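Local coordinates for hypothetical protein (Bacteroides caccae, PDB 4M8R) that is of unknown function but combines an Ig-like N-terminal domain with a WD40-like domain of the beta-propeller class, at residues 93-97 with 98-102; 121-125 with 126-130; 250-253 with 254-258. All blocks are in the same frame, centred on the assembly; numbering follows the deposited sequence.

All three contacts are local, each between neighbouring pieces of one continuous run of chain, and they show how different turns are secured in different settings. Contacts 1 and 2 both close beta hairpins, contact 1 in the Ig-like domain and contact 2 in the WD40-like domain, and their centres lie about 44 Å apart. Both are partly buried, but contact 1 meets a second subunit, whereas no other chain of the assembly touches contact 2. Contact 3 is a surface contact without strands: a 3-10 turn closed by a glutamine side chain. Its nearest atoms are about 11 Å from contact 2. Backbone pairing dominates the hairpins, while contact 3 relies more on side-chain-to-backbone bonding and on aromatic rings.

Contact 1: residues 93-97 with 98-102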
loop_
_atom_site.group_PDB
_atom_site.type_symbol
_atom_site.label_atom_id
_atom_site.label_comp_id
_atom_site.label_asym_id
_atom_site.label_seq_id
_atom_site.Cartn_x
_atom_site.Cartn_y
_atom_site.Cartn_z
ATOM N N PHE A 93 6.541 -17.812 -27.379
ATOM C CA PHE A 93 7.952 -18.102 -27.625
ATOM C C PHE A 93 8.268 -19.581 -27.460
ATOM O O PHE A 93 7.823 -20.211 -26.502
ATOM C CB PHE A 93 8.827 -17.332 -26.631
ATOM C CG PHE A 93 8.737 -15.844 -26.757
ATOM C CD1 PHE A 93 9.570 -15.157 -27.627
ATOM C CD2 PHE A 93 7.835 -15.123 -25.989
ATOM C CE1 PHE A 93 9.496 -13.783 -27.737
ATOM C CE2 PHE A 93 7.755 -13.746 -26.095
ATOM C CZ PHE A 93 8.586 -13.075 -26.970
ATOM N N LEU A 94 9.067 -20.122 -28.371
ATOM C CA LEU A 94 9.663 -21.439 -28.172
ATOM C C LEU A 94 10.891 -21.280 -27.282
ATOM O O LEU A 94 11.750 -20.446 -27.555
ATOM C CB LEU A 94 10.080 -22.053 -29.503
ATOM C CG LEU A 94 10.590 -23.495 -29.430
ATOM C CD1 LEU A 94 9.506 -24.426 -28.914
ATOM C CD2 LEU A 94 11.083 -23.951 -30.795
ATOM N N ASN A 95 10.968 -22.079 -26.222
ATOM C CA ASN A 95 12.062 -21.996 -25.256
ATOM C C ASN A 95 12.853 -23.298 -25.248
ATOM O O ASN A 95 12.367 -24.316 -24.758
ATOM C CB ASN A 95 11.498 -21.688 -23.859
ATOM C CG ASN A 95 12.577 -21.507 -22.803
ATOM O OD1 ASN A 95 13.770 -21.485 -23.104
ATOM N ND2 ASN A 95 12.155 -21.380 -21.549
ATOM N N ARG A 96 14.060 -23.263 -25.810
ATOM C CA ARG A 96 14.962 -24.411 -25.796
ATOM C C ARG A 96 16.148 -24.109 -24.886
ATOM O O ARG A 96 17.132 -23.507 -25.321
ATOM C CB ARG A 96 15.426 -24.754 -27.225
ATOM C CG ARG A 96 16.446 -25.889 -27.304
ATOM C CD ARG A 96 16.071 -26.951 -28.322
ATOM N NE ARG A 96 16.343 -26.556 -29.705
ATOM C CZ ARG A 96 15.469 -26.574 -30.712
ATOM N NH1 ARG A 96 14.208 -26.964 -30.545
ATOM N NH2 ARG A 96 15.870 -26.194 -31.917
ATOM N N ALA A 97 16.046 -24.541 -23.628
ATOM C CA ALA A 97 17.063 -24.270 -22.604
ATOM C C ALA A 97 17.246 -22.755 -22.414
ATOM O O ALA A 97 16.315 -22.070 -21.988
ATOM C CB ALA A 97 18.377 -24.970 -22.950
ATOM N N SER A 98 18.425 -22.233 -22.737
ATOM C CA SER A 98 18.650 -20.788 -22.779
ATOM C C SER A 98 17.732 -20.081 -23.808
ATOM O O SER A 98 16.930 -19.209 -23.450
ATOM C CB SER A 98 20.137 -20.519 -23.104
ATOM O OG SER A 98 20.409 -19.144 -23.319
ATOM N N GLU A 99 17.831 -20.515 -25.063
ATOM C CA GLU A 99 17.352 -19.753 -26.227
ATOM C C GLU A 99 15.835 -19.566 -26.273
ATOM O O GLU A 99 15.083 -20.430 -25.827
ATOM C CB GLU A 99 17.778 -20.442 -27.537
ATOM C CG GLU A 99 19.233 -20.902 -27.638
ATOM C CD GLU A 99 20.210 -19.775 -27.917
ATOM O OE1 GLU A 99 19.881 -18.605 -27.629
ATOM O OE2 GLU A 99 21.317 -20.068 -28.428
ATOM N N ARG A 100 15.406 -18.431 -26.829
ATOM C CA ARG A 100 13.997 -18.164 -27.126
ATOM C C ARG A 100 13.817 -17.718 -28.578
ATOM O O ARG A 100 14.671 -17.025 -29.135
ATOM C CB ARG A 100 13.420 -17.107 -26.178
ATOM C CG ARG A 100 13.090 -17.650 -24.799
ATOM C CD ARG A 100 12.353 -16.647 -23.924
ATOM N NE ARG A 100 11.973 -17.245 -22.638
ATOM C CZ ARG A 100 12.789 -17.418 -21.592
ATOM N NH1 ARG A 100 14.067 -17.037 -21.637
ATOM N NH2 ARG A 100 12.321 -17.984 -20.480
HETATM N N MSE A 101 12.712 -18.148 -29.186
HETATM C CA MSE A 101 12.353 -17.741 -30.546
HETATM C C MSE A 101 10.891 -17.406 -30.557
HETATM O O MSE A 101 10.071 -18.173 -30.050
HETATM C CB MSE A 101 12.617 -18.868 -31.546
HETATM C CG MSE A 101 12.575 -18.380 -32.990
HETATM SE SE MSE A 101 12.602 -19.900 -34.251
HETATM C CE MSE A 101 11.498 -19.071 -35.659
ATOM N N SER A 102 10.554 -16.261 -31.141
ATOM C CA SER A 102 9.167 -15.842 -31.259
ATOM C C SER A 102 8.478 -16.645 -32.348
ATOM O O SER A 102 8.979 -16.729 -33.468
ATOM C CB SER A 102 9.080 -14.358 -31.593
ATOM O OG SER A 102 7.726 -13.946 -31.631
#
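The carbonyl oxygen of Met101 receives one hydrogen bond and one CA-H...O contact from the opposing strand. Leu94 N donates to Met101 O at 2.8 Å, and Phe93 CA approaches the same oxygen. The return bond, Met101 N to Leu94 O, measures 3.0 Å, and Leu94 O also takes a CA-H...O contact from Arg100 CA. Nearer the two-residue turn, Arg96 and Glu99 form the next pair, bonded from Arg96 N to Glu99 O at 3.0 Å, with only a weak bond in the other direction. These bonds build the antiparallel hairpin of strands 88-96 and 99-108, at one end of the Ig-like domain.

Phe93 and Ser102 share one face of this hairpin with Asn95 and Arg100. With CG anti to its carbonyl carbon (chi1 -64°), Phe93 lays its ring beside Ser102, bringing Phe93 CE1 to 3.9 Å from Ser102 CB. Arg100 runs extended from CG to NE, and the Asn95 side chain lies over one face of its guanidinium, displaced toward the rim, with Asn95 CG 4.1 Å above that plane. Asp45 forms a salt bridge with Arg100 NE, while Thr233 O of a second subunit accepts from Arg100 NH1. Phe191 of that subunit meets the Phe93 ring edge-to-face. Backbone bonds thus set the strand pairing, while Phe93 and Arg100 are among the residues that meet the second subunit, the arginine's charge probably being tempered by Asp45.

Contact 2: residues 121-125 with 126-130; sequences GINET and DKTIE
Asn123 sets its CG anti to the backbone N (chi1 -169°), which carries the amide toward the turn and lets OD1 take the backbone N-H of Asp126. Glu124 and Lys127 each bend at chi2 (-64° and -63°), folding their ends toward one another. The Asp126 N to Asn123 OD1 bond is 2.8 Å long, the donor tilted from the amide plane, and the Asp126 carboxylate stands almost perpendicular to that amide. Asn123 CB rests 3.4 Å from Thr128 OG1. Further along the same face, the Glu130 carboxylate stacks nearly flat on the Asn123 amide, with Glu130 OE2 4.0 Å from Asn123 CG; its other oxygen, OE1, is held by Tyr416.

The backbone illustrates a hairpin closed by a G1 beta bulge: two residues, Lys127 in a left-handed backbone conformation and Thr128 after it, stand opposite the single Asn123. Asn123 N to Thr128 O measures 2.8 Å, and Gly121 N to Glu130 O, at 2.7 Å, continues the pairing. On the other face Ile122 and Ile129 lie side by side, both touching Met146. The C-terminal strand 419-422 pairs with strand 118-123, consistent with the Velcro closure of a beta-propeller.

At the loop, Lys127 NZ makes a salt bridge of 3.0 Å to Glu124 OE1, and a weak bond to Pro150 O. With an alanine here, the Glu124 carboxylate would probably lose its charged mate and be set free to turn.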
loop_
_atom_site.group_PDB
_atom_site.type_symbol
_atom_site.label_atom_id
_atom_site.label_comp_id
_atom_site.label_asym_id
_atom_site.label_seq_id
_atom_site.Cartn_x
_atom_site.Cartn_y
_atom_site.Cartn_z
ATOM N N GLY A 121 -21.685 -25.805 -1.979
ATOM C CA GLY A 121 -21.958 -26.974 -1.143
ATOM C C GLY A 121 -21.392 -28.252 -1.738
ATOM O O GLY A 121 -21.331 -28.401 -2.962
ATOM N N ILE A 122 -20.997 -29.180 -0.871
ATOM C CA ILE A 122 -20.523 -30.499 -1.301
ATOM C C ILE A 122 -21.705 -31.467 -1.373
ATOM O O ILE A 122 -22.315 -31.779 -0.348
ATOM C CB ILE A 122 -19.482 -31.099 -0.326
ATOM C CG1 ILE A 122 -18.452 -30.053 0.116
ATOM C CG2 ILE A 122 -18.790 -32.298 -0.962
ATOM C CD1 ILE A 122 -17.655 -29.439 -1.008
ATOM N N ASN A 123 -22.028 -31.937 -2.577
ATOM C CA ASN A 123 -23.099 -32.913 -2.757
ATOM C C ASN A 123 -22.523 -34.328 -2.766
ATOM O O ASN A 123 -21.948 -34.768 -3.763
ATOM C CB ASN A 123 -23.866 -32.639 -4.051
ATOM C CG ASN A 123 -25.138 -33.453 -4.158
ATOM O OD1 ASN A 123 -25.194 -34.441 -4.888
ATOM N ND2 ASN A 123 -26.162 -33.054 -3.412
ATOM N N GLU A 124 -22.669 -35.033 -1.648
ATOM C CA GLU A 124 -22.106 -36.375 -1.512
ATOM C C GLU A 124 -22.902 -37.442 -2.263
ATOM O O GLU A 124 -22.390 -38.530 -2.503
ATOM C CB GLU A 124 -21.975 -36.764 -0.033
ATOM C CG GLU A 124 -21.014 -35.895 0.772
ATOM C CD GLU A 124 -19.567 -35.983 0.305
ATOM O OE1 GLU A 124 -19.244 -36.820 -0.566
ATOM O OE2 GLU A 124 -18.739 -35.199 0.812
ATOM N N THR A 125 -24.146 -37.143 -2.630
ATOM C CA THR A 125 -24.945 -38.072 -3.427
ATOM C C THR A 125 -24.402 -38.152 -4.858
ATOM O O THR A 125 -24.057 -39.235 -5.334
ATOM C CB THR A 125 -26.432 -37.664 -3.457
ATOM O OG1 THR A 125 -26.910 -37.503 -2.117
ATOM C CG2 THR A 125 -27.275 -38.720 -4.164
ATOM N N ASP A 126 -24.313 -37.004 -5.527
ATOM C CA ASP A 126 -23.856 -36.955 -6.920
ATOM C C ASP A 126 -22.339 -36.828 -7.044
ATOM O O ASP A 126 -21.806 -36.887 -8.155
ATOM C CB ASP A 126 -24.509 -35.784 -7.659
ATOM C CG ASP A 126 -26.027 -35.855 -7.658
ATOM O OD1 ASP A 126 -26.612 -36.562 -6.805
ATOM O OD2 ASP A 126 -26.637 -35.187 -8.513
ATOM N N LYS A 127 -21.651 -36.658 -5.910
ATOM C CA LYS A 127 -20.213 -36.364 -5.888
ATOM C C LYS A 127 -19.899 -35.144 -6.758
ATOM O O LYS A 127 -19.222 -35.242 -7.784
ATOM C CB LYS A 127 -19.386 -37.584 -6.318
ATOM C CG LYS A 127 -19.575 -38.810 -5.437
ATOM C CD LYS A 127 -19.124 -38.562 -4.003
ATOM C CE LYS A 127 -19.217 -39.827 -3.159
ATOM N NZ LYS A 127 -18.819 -39.579 -1.746
ATOM N N THR A 128 -20.414 -33.995 -6.322
ATOM C CA THR A 128 -20.274 -32.738 -7.048
ATOM C C THR A 128 -20.158 -31.554 -6.095
ATOM O O THR A 128 -20.709 -31.575 -4.993
ATOM C CB THR A 128 -21.492 -32.476 -7.957
ATOM O OG1 THR A 128 -22.698 -32.594 -7.195
ATOM C CG2 THR A 128 -21.537 -33.456 -9.114
ATOM N N ILE A 129 -19.432 -30.530 -6.531
ATOM C CA ILE A 129 -19.450 -29.223 -5.883
ATOM C C ILE A 129 -20.552 -28.418 -6.552
ATOM O O ILE A 129 -20.567 -28.299 -7.773
ATOM C CB ILE A 129 -18.126 -28.464 -6.088
ATOM C CG1 ILE A 129 -16.934 -29.304 -5.625
ATOM C CG2 ILE A 129 -18.154 -27.126 -5.357
ATOM C CD1 ILE A 129 -16.953 -29.635 -4.153
ATOM N N GLU A 130 -21.469 -27.873 -5.759
ATOM C CA GLU A 130 -22.596 -27.110 -6.291
ATOM C C GLU A 130 -22.550 -25.675 -5.803
ATOM O O GLU A 130 -22.289 -25.433 -4.628
ATOM C CB GLU A 130 -23.922 -27.738 -5.845
ATOM C CG GLU A 130 -24.274 -29.041 -6.551
ATOM C CD GLU A 130 -25.620 -29.609 -6.131
ATOM O OE1 GLU A 130 -26.243 -29.080 -5.181
ATOM O OE2 GLU A 130 -26.055 -30.600 -6.757
#

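Contact 3: residues 250-253 with 254-258; sequences EGFT and PEQFG
Gln256 reaches back across its own turn to take the backbone N-H of Thr253: Thr253 N donates to Gln256 OE1 at 2.8 Å, the donor tilted out of the amide plane. In exchange, Gln256 N donates to Thr253 O at 3.0 Å, approaching from above the carbonyl plane, so the two residues are joined by a reciprocal pair of bonds. The side chain manages this by placing CG anti to its carbonyl carbon (chi1 -59°) and staying extended beyond it. The same oxygen, Gln256 OE1, lies 3.4 Å from Phe252 CD1, the Phe252 ring and the amide being turned 42° apart. Thr253 OG1 makes a weak bond of 3.3 Å to Glu255 OE2, whose chain bends at chi2.

Phe257 meets the turn with its edge. Its CE1 approaches Thr253 O at 3.3 Å close to the ring plane, and Pro254 O lies at the same ring's edge; Phe257 N also bonds to Pro254 O. Phe257 CZ then comes 4.2 Å from Phe252 CD1, the two side chains crossing at about a right angle.

Farther out, Ala275 and Met285 touch both phenylalanines, Leu197 touches Pro254 and Phe257, and Arg276 is backbone-bonded to Gln256 while its carbonyl weakly receives Gln256 NE2. The whole is a short 3-10 turn, tied at Thr253 by both the side chain and the main chain of Gln256, in the loop between strands 239-240 and 262-264, consistent with a connection between successive blades of a beta-propeller.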
loop_
_atom_site.group_PDB
_atom_site.type_symbol
_atom_site.label_atom_id
_atom_site.label_comp_id
_atom_site.label_asym_id
_atom_site.label_seq_id
_atom_site.Cartn_x
_atom_site.Cartn_y
_atom_site.Cartn_z
ATOM N N GLU A 250 0.047 -39.516 23.095
ATOM C CA GLU A 250 -0.296 -40.935 23.230
ATOM C C GLU A 250 -1.786 -41.181 23.013
ATOM O O GLU A 250 -2.623 -40.431 23.517
ATOM C CB GLU A 250 0.101 -41.469 24.602
ATOM C CG GLU A 250 1.552 -41.908 24.709
ATOM C CD GLU A 250 1.819 -42.710 25.970
ATOM O OE1 GLU A 250 1.060 -42.556 26.951
ATOM O OE2 GLU A 250 2.787 -43.498 25.979
ATOM N N GLY A 251 -2.101 -42.222 22.244
ATOM C CA GLY A 251 -3.482 -42.606 21.969
ATOM C C GLY A 251 -3.965 -42.145 20.608
ATOM O O GLY A 251 -4.697 -42.865 19.930
ATOM N N PHE A 252 -3.550 -40.950 20.201
ATOM C CA PHE A 252 -4.069 -40.332 18.986
ATOM C C PHE A 252 -3.417 -40.841 17.708
ATOM O O PHE A 252 -2.224 -41.144 17.689
ATOM C CB PHE A 252 -3.951 -38.809 19.070
ATOM C CG PHE A 252 -4.878 -38.197 20.078
ATOM C CD1 PHE A 252 -6.154 -37.797 19.711
ATOM C CD2 PHE A 252 -4.481 -38.044 21.402
ATOM C CE1 PHE A 252 -7.016 -37.243 20.641
ATOM C CE2 PHE A 252 -5.337 -37.488 22.336
ATOM C CZ PHE A 252 -6.606 -37.088 21.955
ATOM N N THR A 253 -4.218 -40.915 16.645
ATOM C CA THR A 253 -3.780 -41.406 15.339
ATOM C C THR A 253 -4.264 -40.463 14.228
ATOM O O THR A 253 -5.269 -39.775 14.399
ATOM C CB THR A 253 -4.319 -42.825 15.076
ATOM O OG1 THR A 253 -5.745 -42.827 15.186
ATOM C CG2 THR A 253 -3.735 -43.809 16.077
ATOM N N PRO A 254 -3.548 -40.428 13.089
ATOM C CA PRO A 254 -3.836 -39.463 12.014
ATOM C C PRO A 254 -5.272 -39.461 11.467
ATOM O O PRO A 254 -5.788 -38.401 11.102
ATOM C CB PRO A 254 -2.842 -39.843 10.900
ATOM C CG PRO A 254 -2.195 -41.117 11.320
ATOM C CD PRO A 254 -2.336 -41.218 12.806
ATOM N N GLU A 255 -5.910 -40.629 11.422
ATOM C CA GLU A 255 -7.288 -40.737 10.909
ATOM C C GLU A 255 -8.314 -39.959 11.751
ATOM O O GLU A 255 -9.434 -39.717 11.298
ATOM C CB GLU A 255 -7.727 -42.207 10.771
ATOM C CG GLU A 255 -7.436 -43.095 11.980
ATOM C CD GLU A 255 -6.106 -43.832 11.886
ATOM O OE1 GLU A 255 -5.218 -43.396 11.120
ATOM O OE2 GLU A 255 -5.947 -44.850 12.587
ATOM N N GLN A 256 -7.927 -39.565 12.962
ATOM C CA GLN A 256 -8.796 -38.802 13.858
ATOM C C GLN A 256 -8.874 -37.303 13.541
ATOM O O GLN A 256 -9.677 -36.590 14.141
ATOM C CB GLN A 256 -8.328 -38.989 15.301
ATOM C CG GLN A 256 -8.337 -40.439 15.759
ATOM C CD GLN A 256 -7.959 -40.586 17.216
ATOM O OE1 GLN A 256 -6.824 -40.337 17.595
ATOM N NE2 GLN A 256 -8.913 -40.981 18.040
ATOM N N PHE A 257 -8.053 -36.835 12.602
ATOM C CA PHE A 257 -7.954 -35.410 12.280
ATOM C C PHE A 257 -8.347 -35.130 10.836
ATOM O O PHE A 257 -8.417 -36.039 10.007
ATOM C CB PHE A 257 -6.514 -34.929 12.475
ATOM C CG PHE A 257 -5.971 -35.161 13.855
ATOM C CD1 PHE A 257 -5.546 -36.425 14.243
ATOM C CD2 PHE A 257 -5.864 -34.116 14.759
ATOM C CE1 PHE A 257 -5.038 -36.644 15.511
ATOM C CE2 PHE A 257 -5.354 -34.329 16.030
ATOM C CZ PHE A 257 -4.939 -35.594 16.405
ATOM N N GLY A 258 -8.590 -33.857 10.544
ATOM C CA GLY A 258 -8.765 -33.398 9.168
ATOM C C GLY A 258 -10.191 -33.290 8.659
ATOM O O GLY A 258 -10.405 -32.903 7.511
#